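Local coordinates for mandelate racemase/muconate lactonizing protein (Alicyclobacillus acidocaldarius LAA1, PDB 3QLD) that belongs to the mandelate racemase/muconate lactonizing enzyme family of the enolase superfamily, pairing an N-terminal capping domain with a TIM-barrel domain, at residues A77-A82 with V94-R99. Numbering follows the deposited sequence.
Sequences ARWLRA and VCEALR
Trp79 meets Ala97, Glu96 and Val94 in turn along the length of its side chain. Trp79 CB starts the contact, 3.4 Å from Ala97 CB. The CA atoms of Trp79 and Ala97 lie 5.5 Å apart, a close approach that the small alanine side chain permits. Trp79 CG is anti to the backbone N (chi1 177°), which turns the indole toward Ala97 and Val94. The methyl of Ala97 lies over one face of the ring, near CG and CD1.

At NE1 the contact turns polar. Trp79 NE1 donates a hydrogen bond to Glu96 OE1 at 3.3 Å, long but fairly straight, with an N-H...O angle of 163°. OE1 sits at the ring edge, almost in the indole plane. The N-H reaches it from above the carboxylate plane, and the two planes stand 84° apart. The Glu96 chain is extended beyond CG, with CG itself 3.7 Å from Trp79 NE1.

The six-membered ring of Trp79 meets Val94. Val94 CA makes a CH-pi contact over its face, 4.0 Å from the Trp79 ring centroid. At the far rim, Trp79 CZ3 packs against Val94 CG2 at 3.7 Å. The ring is thus covered by apolar groups on this face and tied by one bond at its edge.

Nearby, Arg78 packs on His23 of the second subunit. The contact joins the end of helix 61-80 to the loop leading to helix 105-123, within the N-terminal domain. Val94 also touches Phe76 of helix 61-80 and Glu112 and Val115 of helix 105-123, so its side chain meets both helices.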
ATOM      1  N   ALA A  77      -3.319   0.539  22.626  1.00 29.66           N
ATOM      2  CA  ALA A  77      -3.749   0.220  24.000  1.00 31.94           C
ATOM      3  C   ALA A  77      -2.902  -0.881  24.601  1.00 34.39           C
ATOM      4  O   ALA A  77      -2.502  -0.803  25.753  1.00 34.55           O
ATOM      5  CB  ALA A  77      -5.203  -0.218  24.010  1.00 31.31           C
ATOM      6  N   ARG A  78      -2.616  -1.917  23.818  1.00 35.61           N
ATOM      7  CA  ARG A  78      -1.814  -3.023  24.334  1.00 38.83           C
ATOM      8  C   ARG A  78      -0.439  -2.486  24.741  1.00 38.74           C
ATOM      9  O   ARG A  78       0.059  -2.818  25.833  1.00 40.15           O
ATOM     10  CB  ARG A  78      -1.713  -4.173  23.309  1.00 38.96           C
ATOM     11  CG  ARG A  78      -0.950  -5.448  23.789  1.00 47.64           C
ATOM     12  CD  ARG A  78      -0.925  -6.561  22.676  1.00 52.67           C
ATOM     13  NE  ARG A  78       0.089  -6.271  21.638  1.00 59.08           N
ATOM     14  CZ  ARG A  78      -0.093  -6.394  20.310  1.00 62.08           C
ATOM     15  NH1 ARG A  78      -1.262  -6.799  19.818  1.00 62.87           N
ATOM     16  NH2 ARG A  78       0.895  -6.102  19.463  1.00 61.50           N
ATOM     17  N   TRP A  79       0.140  -1.622  23.908  1.00 37.46           N
ATOM     18  CA  TRP A  79       1.470  -1.069  24.147  1.00 37.57           C
ATOM     19  C   TRP A  79       1.490  -0.147  25.378  1.00 37.68           C
ATOM     20  O   TRP A  79       2.485  -0.130  26.110  1.00 38.13           O
ATOM     21  CB  TRP A  79       1.956  -0.340  22.901  1.00 35.77           C
ATOM     22  CG  TRP A  79       3.298   0.388  22.947  1.00 35.16           C
ATOM     23  CD1 TRP A  79       4.524  -0.164  22.712  1.00 34.10           C
ATOM     24  CD2 TRP A  79       3.533   1.807  23.149  1.00 35.35           C
ATOM     25  NE1 TRP A  79       5.505   0.792  22.793  1.00 37.02           N
ATOM     26  CE2 TRP A  79       4.936   2.017  23.030  1.00 34.77           C
ATOM     27  CE3 TRP A  79       2.700   2.914  23.368  1.00 34.80           C
ATOM     28  CZ2 TRP A  79       5.536   3.269  23.193  1.00 33.18           C
ATOM     29  CZ3 TRP A  79       3.286   4.179  23.528  1.00 34.66           C
ATOM     30  CH2 TRP A  79       4.727   4.345  23.416  1.00 30.89           C
ATOM     31  N   LEU A  80       0.395   0.596  25.595  1.00 35.69           N
ATOM     32  CA  LEU A  80       0.284   1.533  26.702  1.00 35.07           C
ATOM     33  C   LEU A  80       0.308   0.808  28.034  1.00 36.46           C
ATOM     34  O   LEU A  80       0.734   1.362  29.041  1.00 35.43           O
ATOM     35  CB  LEU A  80      -0.992   2.368  26.591  1.00 34.48           C
ATOM     36  CG  LEU A  80      -0.931   3.524  25.580  1.00 34.16           C
ATOM     37  CD1 LEU A  80      -2.335   4.098  25.450  1.00 34.56           C
ATOM     38  CD2 LEU A  80       0.025   4.603  25.949  1.00 35.02           C
ATOM     39  N   ARG A  81      -0.181  -0.413  28.039  1.00 37.14           N
ATOM     40  CA  ARG A  81      -0.207  -1.227  29.231  1.00 41.13           C
ATOM     41  C   ARG A  81       1.103  -1.984  29.466  1.00 42.76           C
ATOM     42  O   ARG A  81       1.193  -2.718  30.468  1.00 43.35           O
ATOM     43  CB  ARG A  81      -1.306  -2.276  29.146  1.00 40.86           C
ATOM     44  CG  ARG A  81      -2.690  -1.774  28.950  1.00 45.29           C
ATOM     45  CD  ARG A  81      -3.568  -3.011  28.842  1.00 51.25           C
ATOM     46  NE  ARG A  81      -4.895  -2.708  28.313  1.00 57.80           N
ATOM     47  CZ  ARG A  81      -5.342  -3.077  27.111  1.00 58.12           C
ATOM     48  NH1 ARG A  81      -6.588  -2.760  26.762  1.00 58.15           N
ATOM     49  NH2 ARG A  81      -4.564  -3.764  26.271  1.00 56.30           N
ATOM     50  N   ALA A  82       2.081  -1.850  28.563  1.00 43.70           N
ATOM     51  CA  ALA A  82       3.383  -2.503  28.743  1.00 45.10           C
ATOM     52  C   ALA A  82       4.204  -1.770  29.805  1.00 46.13           C
ATOM     53  O   ALA A  82       4.268  -0.533  29.814  1.00 44.88           O
ATOM     54  CB  ALA A  82       4.184  -2.586  27.394  1.00 44.68           C
ATOM     55  N   VAL A  94       6.748   5.174  19.909  1.00 33.64           N
ATOM     56  CA  VAL A  94       5.368   4.697  19.806  1.00 34.43           C
ATOM     57  C   VAL A  94       5.177   3.817  18.549  1.00 35.49           C
ATOM     58  O   VAL A  94       4.389   2.861  18.591  1.00 35.78           O
ATOM     59  CB  VAL A  94       4.306   5.847  20.012  1.00 33.93           C
ATOM     60  CG1 VAL A  94       4.461   6.872  18.985  1.00 33.96           C
ATOM     61  CG2 VAL A  94       2.911   5.293  19.982  1.00 36.43           C
ATOM     62  N   CYS A  95       5.915   4.062  17.462  1.00 36.26           N
ATOM     63  CA  CYS A  95       5.760   3.201  16.273  1.00 39.06           C
ATOM     64  C   CYS A  95       6.103   1.719  16.492  1.00 39.34           C
ATOM     65  O   CYS A  95       5.696   0.833  15.691  1.00 39.56           O
ATOM     66  CB  CYS A  95       6.445   3.768  15.037  1.00 39.26           C
ATOM     67  SG  CYS A  95       5.636   5.277  14.468  1.00 47.26           S
ATOM     68  N   GLU A  96       6.769   1.424  17.606  1.00 39.02           N
ATOM     69  CA  GLU A  96       7.035   0.056  17.933  1.00 39.03           C
ATOM     70  C   GLU A  96       5.747  -0.685  18.333  1.00 38.59           C
ATOM     71  O   GLU A  96       5.650  -1.917  18.137  1.00 39.49           O
ATOM     72  CB  GLU A  96       8.183  -0.057  18.961  1.00 41.77           C
ATOM     73  CG  GLU A  96       7.840  -0.641  20.339  1.00 46.11           C
ATOM     74  CD  GLU A  96       8.805  -0.125  21.438  1.00 51.68           C
ATOM     75  OE1 GLU A  96       8.543  -0.389  22.645  1.00 53.38           O
ATOM     76  OE2 GLU A  96       9.821   0.543  21.077  1.00 52.94           O
ATOM     77  N   ALA A  97       4.729   0.027  18.808  1.00 35.71           N
ATOM     78  CA  ALA A  97       3.430  -0.647  19.074  1.00 35.36           C
ATOM     79  C   ALA A  97       2.848  -1.204  17.770  1.00 33.78           C
ATOM     80  O   ALA A  97       2.017  -2.122  17.788  1.00 31.58           O
ATOM     81  CB  ALA A  97       2.440   0.310  19.642  1.00 35.91           C
ATOM     82  N   LEU A  98       3.251  -0.588  16.664  1.00 34.11           N
ATOM     83  CA  LEU A  98       2.626  -0.858  15.351  1.00 34.78           C
ATOM     84  C   LEU A  98       3.620  -1.498  14.389  1.00 35.88           C
ATOM     85  O   LEU A  98       3.356  -1.555  13.165  1.00 35.59           O
ATOM     86  CB  LEU A  98       2.080   0.432  14.756  1.00 34.04           C
ATOM     87  CG  LEU A  98       1.129   1.229  15.668  1.00 32.92           C
ATOM     88  CD1 LEU A  98       0.708   2.578  14.983  1.00 30.75           C
ATOM     89  CD2 LEU A  98      -0.090   0.413  16.062  1.00 31.82           C
ATOM     90  N   ARG A  99       4.745  -1.993  14.922  1.00 36.37           N
ATOM     91  CA  ARG A  99       5.836  -2.424  14.032  1.00 38.72           C
ATOM     92  C   ARG A  99       5.419  -3.597  13.119  1.00 37.16           C
ATOM     93  O   ARG A  99       6.011  -3.745  12.068  1.00 38.59           O
ATOM     94  CB  ARG A  99       7.105  -2.785  14.821  1.00 39.61           C
ATOM     95  CG  ARG A  99       6.889  -4.039  15.716  1.00 45.90           C
ATOM     96  CD  ARG A  99       7.835  -4.054  16.903  1.00 54.23           C
ATOM     97  NE  ARG A  99       7.866  -5.353  17.579  1.00 60.39           N
ATOM     98  CZ  ARG A  99       8.345  -5.546  18.812  1.00 63.67           C
ATOM     99  NH1 ARG A  99       8.813  -4.520  19.527  1.00 64.73           N
ATOM    100  NH2 ARG A  99       8.343  -6.765  19.344  1.00 62.06           N
TER